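Local coordinates for protein hydrogenase maturation factor (Thermoanaerobacter tengcongensis, PDB 3VTH) that probably transfers the carbamoyl group of carbamoyl phosphate to the C-terminal cysteine of HypE, at the cost of ATP, during maturation of [NiFe]-hydrogenases, at residues V42-S46 with S47-I51; I14-F17 with G18-G22; C139-R142 with F143-E147; D116-R119 with E120-D123. All coordinates share one frame; numbering follows the deposited sequence.

Four local contacts, met in the order 2, 1, 4, 3 along the chain, follow in series; none lies within another and none cross. Contact 2 rounds the corner where strand 10-17 gives way to the loop before helix 25-35. Contact 1 closes the hairpin of strands 39-45 and 48-55, and strands 10-17 and 48-55 are neighbours in one sheet, where I14 and I51 are joined through their backbones. Contact 4 winds up the end of helix 115-121, and contact 3 turns the chain after C139, last of the first zinc ion's cysteines. Contacts 3 and 4 share that zinc ion through C139 and C117, while R142 of contact 3 reaches G22 of contact 2, tying finger to acylphosphatase domain.

Contact 1 (V42-S46 with S47-I51); sequences VYNNS and SGLYI
Y50 and Y43 face each other across a two-stranded hairpin, and with S47 near its tip they account for much of what is buried here. The two side chains run alongside, pointing the same way; the ring planes are 20° apart and the centroids 4.6 Å apart, so far slid that the Y43 hydroxyl, rather than its ring, hangs over the middle of the Y50 ring. In return Y50 CB sits above the Y43 ring, 4.0 Å from its centroid, a CH-pi contact. Below the rings the backbones form an antiparallel hydrogen-bonded pair: Y43 N meets Y50 O at 3.0 Å, and Y50 N returns to Y43 O. Were Y43 an alanine, the Y50 ring would probably lose the cover on one face, and K99 its cation-pi partner. At the tip, N45 OD1 accepts S47 N at 3.0 Å, an Asx turn, and more weakly G48 N and S47 OG. The N45 side chain is folded inward for this, CG standing between the backbone N and carbonyl carbon (chi1 68°). Polar bonds thus close the turn while aromatic packing joins the strands on one face, with N44, predicted to be catalytic, on the other.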
# COMPACT_ATOMS: atom_id res chain seq x y z
N VAL A 42 0.84 -8.70 -34.72
CA VAL A 42 0.56 -8.29 -33.35
C VAL A 42 1.46 -7.09 -33.01
O VAL A 42 2.61 -7.02 -33.46
CB VAL A 42 0.73 -9.44 -32.32
CG1 VAL A 42 2.17 -9.98 -32.30
CG2 VAL A 42 0.29 -9.02 -30.89
N TYR A 43 0.92 -6.16 -32.23
CA TYR A 43 1.70 -5.02 -31.75
C TYR A 43 1.06 -4.40 -30.52
O TYR A 43 -0.15 -4.53 -30.30
CB TYR A 43 1.91 -3.96 -32.86
CG TYR A 43 0.65 -3.34 -33.44
CD1 TYR A 43 0.08 -3.84 -34.61
CD2 TYR A 43 0.04 -2.23 -32.84
CE1 TYR A 43 -1.07 -3.25 -35.17
CE2 TYR A 43 -1.12 -1.65 -33.38
CZ TYR A 43 -1.66 -2.17 -34.55
OH TYR A 43 -2.78 -1.60 -35.08
N ASN A 44 1.89 -3.73 -29.73
CA ASN A 44 1.42 -2.91 -28.63
C ASN A 44 0.90 -1.60 -29.16
O ASN A 44 1.56 -0.95 -29.97
CB ASN A 44 2.58 -2.62 -27.66
CG ASN A 44 2.83 -3.76 -26.70
OD1 ASN A 44 3.68 -3.66 -25.82
ND2 ASN A 44 2.08 -4.86 -26.86
N ASN A 45 -0.29 -1.20 -28.73
CA ASN A 45 -0.77 0.13 -29.11
C ASN A 45 -1.02 0.93 -27.84
O ASN A 45 -0.69 0.46 -26.77
CB ASN A 45 -1.96 0.08 -30.08
CG ASN A 45 -3.23 -0.48 -29.46
OD1 ASN A 45 -3.31 -0.70 -28.25
ND2 ASN A 45 -4.24 -0.70 -30.29
N SER A 46 -1.57 2.13 -27.95
CA SER A 46 -1.67 2.94 -26.75
C SER A 46 -2.80 2.50 -25.81
O SER A 46 -2.90 3.01 -24.71
CB SER A 46 -1.69 4.45 -27.07
OG SER A 46 -2.66 4.77 -28.06
N SER A 47 -3.62 1.54 -26.23
CA SER A 47 -4.74 1.12 -25.40
C SER A 47 -4.62 -0.32 -24.92
O SER A 47 -5.44 -0.80 -24.12
CB SER A 47 -6.09 1.40 -26.11
OG SER A 47 -6.30 0.47 -27.14
N GLY A 48 -3.56 -1.00 -25.36
CA GLY A 48 -3.28 -2.35 -24.95
C GLY A 48 -2.56 -3.18 -25.99
O GLY A 48 -1.44 -2.84 -26.44
N LEU A 49 -3.19 -4.28 -26.38
CA LEU A 49 -2.62 -5.19 -27.34
C LEU A 49 -3.56 -5.32 -28.52
O LEU A 49 -4.78 -5.46 -28.34
CB LEU A 49 -2.33 -6.56 -26.69
CG LEU A 49 -1.62 -7.57 -27.59
CD1 LEU A 49 -0.13 -7.29 -27.68
CD2 LEU A 49 -1.89 -8.97 -27.10
N TYR A 50 -3.00 -5.21 -29.72
CA TYR A 50 -3.73 -5.33 -30.98
C TYR A 50 -3.25 -6.55 -31.78
O TYR A 50 -2.03 -6.75 -31.99
CB TYR A 50 -3.52 -4.05 -31.79
CG TYR A 50 -4.24 -4.01 -33.12
CD1 TYR A 50 -3.74 -4.71 -34.22
CD2 TYR A 50 -5.40 -3.27 -33.28
CE1 TYR A 50 -4.39 -4.64 -35.46
CE2 TYR A 50 -6.06 -3.21 -34.49
CZ TYR A 50 -5.55 -3.90 -35.58
OH TYR A 50 -6.20 -3.83 -36.78
N ILE A 51 -4.20 -7.34 -32.25
CA ILE A 51 -3.92 -8.57 -33.01
C ILE A 51 -4.82 -8.63 -34.24
O ILE A 51 -6.00 -8.31 -34.16
CB ILE A 51 -4.20 -9.84 -32.16
CG1 ILE A 51 -3.35 -9.87 -30.88
CG2 ILE A 51 -3.92 -11.12 -32.98
CD1 ILE A 51 -3.91 -10.81 -29.80

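Contact 2 (I14-F17 with G18-G22); sequences INIF and GIVQG. With PO4 (phosphate ion), chain E.
I16 and V20 meet because the first torsion of V20 (chi1 -62°) sets its CG1 anti to the carbonyl carbon, while I16 holds CG2 away from its own N; two methyl groups come together across the corner of the chain, I16 CG2 lying 3.7 Å from V20 CG1. The side chains pass at a slant. V20 turns its other branch to the backbone: V20 CG2 comes within 3.5 Å of I16 O, while V20 CG1 also rests on the carbonyl of F17. No hydrogen bond spans the two segments; they meet through methyl groups against each other and against carbonyl oxygens. The bend is made at G18, whose backbone angles, with a positive phi of 122°, would press any CB against F17 O. In acylphosphatase-type domains such as this one, the loop between the first strand and first helix cradles a phosphate, and here it does so: G22 N donates to O3 of the bound ion at 2.9 Å, with an N-H...O angle of 165°. V23 N, G24 N, F25 N and R26 NE also bond to the ion, R26 being a predicted catalytic residue. Between corner and cradle, Q21 NE2 donates to G48 O in the neighbouring hairpin and Q21 OE1 accepts Y151 N, while G22 O receives R142 NE from the zinc finger.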
# COMPACT_ATOMS: atom_id res chain seq x y z
N ILE A 14 -8.44 -8.67 -32.88
CA ILE A 14 -8.57 -8.92 -31.45
C ILE A 14 -7.84 -7.83 -30.65
O ILE A 14 -6.66 -7.58 -30.86
CB ILE A 14 -8.03 -10.34 -31.07
CG1 ILE A 14 -8.75 -11.43 -31.87
CG2 ILE A 14 -8.19 -10.60 -29.55
CD1 ILE A 14 -7.98 -12.76 -31.97
N ASN A 15 -8.56 -7.17 -29.75
CA ASN A 15 -7.97 -6.17 -28.86
C ASN A 15 -8.07 -6.67 -27.43
O ASN A 15 -9.13 -7.13 -27.00
CB ASN A 15 -8.70 -4.83 -28.98
CG ASN A 15 -8.52 -4.21 -30.33
OD1 ASN A 15 -7.55 -3.48 -30.57
ND2 ASN A 15 -9.43 -4.51 -31.24
N ILE A 16 -6.95 -6.59 -26.72
CA ILE A 16 -6.90 -7.06 -25.35
C ILE A 16 -6.53 -5.88 -24.44
O ILE A 16 -5.60 -5.12 -24.75
CB ILE A 16 -5.91 -8.22 -25.20
CG1 ILE A 16 -6.15 -9.26 -26.32
CG2 ILE A 16 -5.98 -8.83 -23.76
CD1 ILE A 16 -5.44 -10.55 -26.14
N PHE A 17 -7.26 -5.74 -23.34
CA PHE A 17 -7.14 -4.59 -22.45
C PHE A 17 -6.81 -5.03 -21.03
O PHE A 17 -7.21 -6.11 -20.61
CB PHE A 17 -8.46 -3.79 -22.43
CG PHE A 17 -8.92 -3.35 -23.79
CD1 PHE A 17 -9.94 -4.02 -24.45
CD2 PHE A 17 -8.32 -2.27 -24.43
CE1 PHE A 17 -10.38 -3.61 -25.72
CE2 PHE A 17 -8.74 -1.85 -25.69
CZ PHE A 17 -9.78 -2.52 -26.34
N GLY A 18 -6.14 -4.15 -20.29
CA GLY A 18 -5.73 -4.41 -18.90
C GLY A 18 -4.22 -4.27 -18.78
O GLY A 18 -3.60 -3.52 -19.52
N ILE A 19 -3.63 -4.99 -17.82
CA ILE A 19 -2.18 -5.07 -17.78
C ILE A 19 -1.77 -6.12 -18.82
O ILE A 19 -1.80 -7.33 -18.57
CB ILE A 19 -1.65 -5.41 -16.37
CG1 ILE A 19 -2.10 -4.32 -15.36
CG2 ILE A 19 -0.09 -5.57 -16.39
CD1 ILE A 19 -1.71 -4.59 -13.89
N VAL A 20 -1.46 -5.65 -20.01
CA VAL A 20 -1.26 -6.54 -21.15
C VAL A 20 0.03 -6.19 -21.92
O VAL A 20 0.27 -6.73 -23.01
CB VAL A 20 -2.49 -6.54 -22.08
CG1 VAL A 20 -3.74 -7.06 -21.34
CG2 VAL A 20 -2.76 -5.12 -22.64
N GLN A 21 0.83 -5.28 -21.37
CA GLN A 21 2.12 -4.90 -21.98
C GLN A 21 3.21 -5.12 -20.95
O GLN A 21 2.95 -5.02 -19.74
CB GLN A 21 2.14 -3.44 -22.42
CG GLN A 21 1.04 -3.07 -23.42
CD GLN A 21 1.13 -1.64 -23.88
OE1 GLN A 21 1.91 -0.84 -23.34
NE2 GLN A 21 0.31 -1.28 -24.87
N GLY A 22 4.42 -5.44 -21.41
CA GLY A 22 5.52 -5.80 -20.53
C GLY A 22 5.36 -7.13 -19.83
O GLY A 22 5.95 -7.37 -18.76
P PO4 E . 5.10 -7.35 -24.11
O1 PO4 E . 6.23 -7.78 -23.21
O2 PO4 E . 3.78 -7.82 -23.55
O3 PO4 E . 5.08 -5.85 -24.17
O4 PO4 E . 5.29 -7.94 -25.50

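Contact 3 (C139-R142 with F143-E147); sequences CGPR and FSIIE. With ZN (zinc ion), chain C.
R142 faces two ways: its carbonyl O takes I145 N at 2.9 Å, starting a 3-10 turn, while its guanidinium doubles back over the preceding residues. The doubling comes from a bend at chi2 (-62°), beyond which NH1 reaches two main-chain oxygens, C139 O at 2.9 Å and P141 O at 3.0 Å. P141 O lies in the guanidinium plane, whereas C139 O is tilted from it and takes a second, weak bond from NH2. NH2 also serves C136 O, and NE serves G22 O in the acylphosphatase domain. A leucine in place of R142 would probably leave these carbonyls without their donors and the loop free to shift against its neighbour. Carbon atoms also close round the turn: I146 CG1 comes to 3.2 Å from R142 O, and P141 CG meets I145 CD1 at 4.1 Å, the two side chains slanting past each other. P141 CB also touches S144 OG at 3.4 Å, that hydroxyl being bonded to D110. At the start of segment 139-142, C139 SG binds the zinc ion at 2.3 Å; C136 and C139 form the second CxxC pair of this four-cysteine HypF finger, C114 and C117 the first, the loop after them held by arginine.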
# COMPACT_ATOMS: atom_id res chain seq x y z
N CYS A 139 9.25 -11.23 -15.10
CA CYS A 139 9.78 -10.67 -13.84
C CYS A 139 10.62 -9.41 -14.05
O CYS A 139 10.94 -9.06 -15.19
CB CYS A 139 10.62 -11.73 -13.09
SG CYS A 139 12.33 -12.01 -13.72
N GLY A 140 10.95 -8.73 -12.96
CA GLY A 140 11.83 -7.55 -13.01
C GLY A 140 11.08 -6.23 -12.89
O GLY A 140 9.85 -6.20 -12.74
N PRO A 141 11.82 -5.12 -12.95
CA PRO A 141 11.21 -3.80 -12.87
C PRO A 141 10.31 -3.54 -14.06
O PRO A 141 10.58 -4.04 -15.17
CB PRO A 141 12.41 -2.85 -12.91
CG PRO A 141 13.52 -3.62 -13.45
CD PRO A 141 13.29 -5.04 -13.04
N ARG A 142 9.23 -2.81 -13.81
CA ARG A 142 8.33 -2.37 -14.86
C ARG A 142 8.06 -0.90 -14.59
O ARG A 142 8.81 -0.04 -15.05
CB ARG A 142 7.04 -3.22 -14.90
CG ARG A 142 7.23 -4.69 -15.36
CD ARG A 142 7.79 -4.81 -16.80
NE ARG A 142 7.80 -6.22 -17.21
CZ ARG A 142 8.80 -7.07 -17.00
NH1 ARG A 142 9.90 -6.67 -16.37
NH2 ARG A 142 8.70 -8.33 -17.40
N PHE A 143 7.02 -0.60 -13.81
CA PHE A 143 6.69 0.78 -13.44
C PHE A 143 7.92 1.65 -13.14
O PHE A 143 8.08 2.74 -13.72
CB PHE A 143 5.75 0.80 -12.23
CG PHE A 143 5.45 2.18 -11.73
CD1 PHE A 143 5.83 2.56 -10.46
CD2 PHE A 143 4.83 3.11 -12.56
CE1 PHE A 143 5.55 3.87 -10.00
CE2 PHE A 143 4.55 4.42 -12.11
CZ PHE A 143 4.91 4.79 -10.83
N SER A 144 8.80 1.17 -12.26
CA SER A 144 9.95 1.96 -11.84
C SER A 144 10.83 2.46 -12.99
O SER A 144 11.46 3.49 -12.85
CB SER A 144 10.83 1.18 -10.85
OG SER A 144 11.27 -0.04 -11.43
N ILE A 145 10.88 1.73 -14.11
CA ILE A 145 11.76 2.14 -15.22
C ILE A 145 11.02 2.57 -16.49
O ILE A 145 11.66 2.84 -17.51
CB ILE A 145 12.80 1.05 -15.56
CG1 ILE A 145 12.11 -0.22 -16.07
CG2 ILE A 145 13.70 0.76 -14.30
CD1 ILE A 145 13.09 -1.21 -16.69
N ILE A 146 9.70 2.68 -16.43
CA ILE A 146 8.88 3.01 -17.61
C ILE A 146 8.67 4.53 -17.69
O ILE A 146 8.19 5.14 -16.73
CB ILE A 146 7.54 2.22 -17.62
CG1 ILE A 146 7.80 0.74 -17.96
CG2 ILE A 146 6.50 2.81 -18.62
CD1 ILE A 146 6.63 -0.22 -17.60
N GLU A 147 9.03 5.13 -18.83
CA GLU A 147 8.88 6.57 -19.02
C GLU A 147 7.56 6.93 -19.70
O GLU A 147 7.07 8.04 -19.54
CB GLU A 147 10.02 7.12 -19.89
CG GLU A 147 11.41 6.81 -19.37
CD GLU A 147 12.49 7.31 -20.32
OE1 GLU A 147 12.18 7.64 -21.48
OE2 GLU A 147 13.66 7.37 -19.90
ZN ZN C . 12.42 -13.90 -15.03

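Contact 4 (D116-R119 with E120-D123); sequences DCLR and ELKD. With ZN (zinc ion), chain C.
Main-chain groups of D116 and E120 begin a run of helical bonds that satisfies one carbonyl after another. E120 N donates to D116 O at 3.1 Å and nearly straight, with an N-H...O angle of 167°. L121 N follows onto C117 O at 2.8 Å, the shortest of the set. K122 N then reaches L118 O at 3.2 Å with a more bent bond, and shares itself weakly with R119 O, as the helix gives out. D123 N turns to E120 O instead of continuing the pattern. Among the side chains, E120 extends its arm past D116 O to the loop carrying R177 and R178, with CG beside the backbone N (chi1 -70°) and touching D116 O; both carboxylate oxygens are taken, OE1 by R177 NE and OE2 by R178 NH2, in salt bridges. D116 OD1 is paired in a salt bridge with R119 NH2, one turn further on, though the modelled separation is too short to be trusted. D123 OD2 accepts K125 N. K122 lies alongside L118, with K122 CE 3.5 Å from L118 CD1, and its NZ has a long, weak ion pair with E319. On the apolar side L118 CD1 and L121 CD2 approach to 4.2 Å, and both leucines rest on Y315 of helix 312-320. C117 SG holds the zinc ion at 2.3 Å, with C114, C136 and C139 as its other ligands. In this HypF finger the first CxxC pair is thus completed from a short helix, C117 lying on its first turn.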
# COMPACT_ATOMS: atom_id res chain seq x y z
N ASP A 116 12.52 -19.16 -13.21
CA ASP A 116 13.43 -19.44 -14.35
C ASP A 116 14.68 -18.57 -14.30
O ASP A 116 15.77 -19.06 -14.53
CB ASP A 116 12.73 -19.25 -15.70
CG ASP A 116 11.61 -20.26 -15.93
OD1 ASP A 116 11.85 -21.46 -15.77
OD2 ASP A 116 10.48 -19.84 -16.26
N CYS A 117 14.51 -17.27 -14.02
CA CYS A 117 15.67 -16.38 -13.89
C CYS A 117 16.53 -16.77 -12.70
O CYS A 117 17.75 -16.72 -12.78
CB CYS A 117 15.24 -14.91 -13.77
SG CYS A 117 14.66 -14.22 -15.36
N LEU A 118 15.89 -17.16 -11.60
CA LEU A 118 16.62 -17.57 -10.41
C LEU A 118 17.48 -18.81 -10.67
O LEU A 118 18.60 -18.89 -10.19
CB LEU A 118 15.65 -17.81 -9.23
CG LEU A 118 16.27 -18.07 -7.85
CD1 LEU A 118 17.10 -16.89 -7.41
CD2 LEU A 118 15.16 -18.34 -6.82
N ARG A 119 16.94 -19.77 -11.42
CA ARG A 119 17.70 -20.96 -11.83
C ARG A 119 18.92 -20.56 -12.66
O ARG A 119 20.02 -21.04 -12.41
CB ARG A 119 16.82 -21.93 -12.63
CG ARG A 119 17.44 -23.31 -12.86
CD ARG A 119 16.88 -24.02 -14.11
NE ARG A 119 15.42 -23.94 -14.18
CZ ARG A 119 14.75 -23.09 -14.95
NH1 ARG A 119 15.38 -22.25 -15.76
NH2 ARG A 119 13.42 -23.09 -14.92
N GLU A 120 18.71 -19.70 -13.65
CA GLU A 120 19.81 -19.21 -14.48
C GLU A 120 20.86 -18.45 -13.65
O GLU A 120 22.06 -18.69 -13.79
CB GLU A 120 19.29 -18.35 -15.64
CG GLU A 120 18.52 -19.15 -16.72
CD GLU A 120 17.82 -18.28 -17.77
OE1 GLU A 120 17.18 -18.84 -18.68
OE2 GLU A 120 17.86 -17.04 -17.68
N LEU A 121 20.41 -17.54 -12.79
CA LEU A 121 21.28 -16.81 -11.86
C LEU A 121 22.24 -17.72 -11.06
O LEU A 121 23.39 -17.37 -10.82
CB LEU A 121 20.44 -15.98 -10.89
CG LEU A 121 21.15 -15.04 -9.91
CD1 LEU A 121 21.84 -13.92 -10.66
CD2 LEU A 121 20.14 -14.45 -8.88
N LYS A 122 21.73 -18.88 -10.64
CA LYS A 122 22.47 -19.80 -9.76
C LYS A 122 23.18 -20.93 -10.53
O LYS A 122 23.77 -21.82 -9.91
CB LYS A 122 21.53 -20.38 -8.71
CG LYS A 122 21.03 -19.35 -7.71
CD LYS A 122 19.93 -19.89 -6.80
CE LYS A 122 19.52 -18.85 -5.74
NZ LYS A 122 20.60 -18.58 -4.71
N ASP A 123 23.11 -20.89 -11.85
CA ASP A 123 23.68 -21.94 -12.70
C ASP A 123 25.07 -21.55 -13.22
O ASP A 123 25.15 -20.75 -14.16
CB ASP A 123 22.72 -22.23 -13.87
CG ASP A 123 23.25 -23.31 -14.81
OD1 ASP A 123 22.57 -23.59 -15.82
OD2 ASP A 123 24.33 -23.86 -14.55
ZN ZN C . 12.42 -13.90 -15.03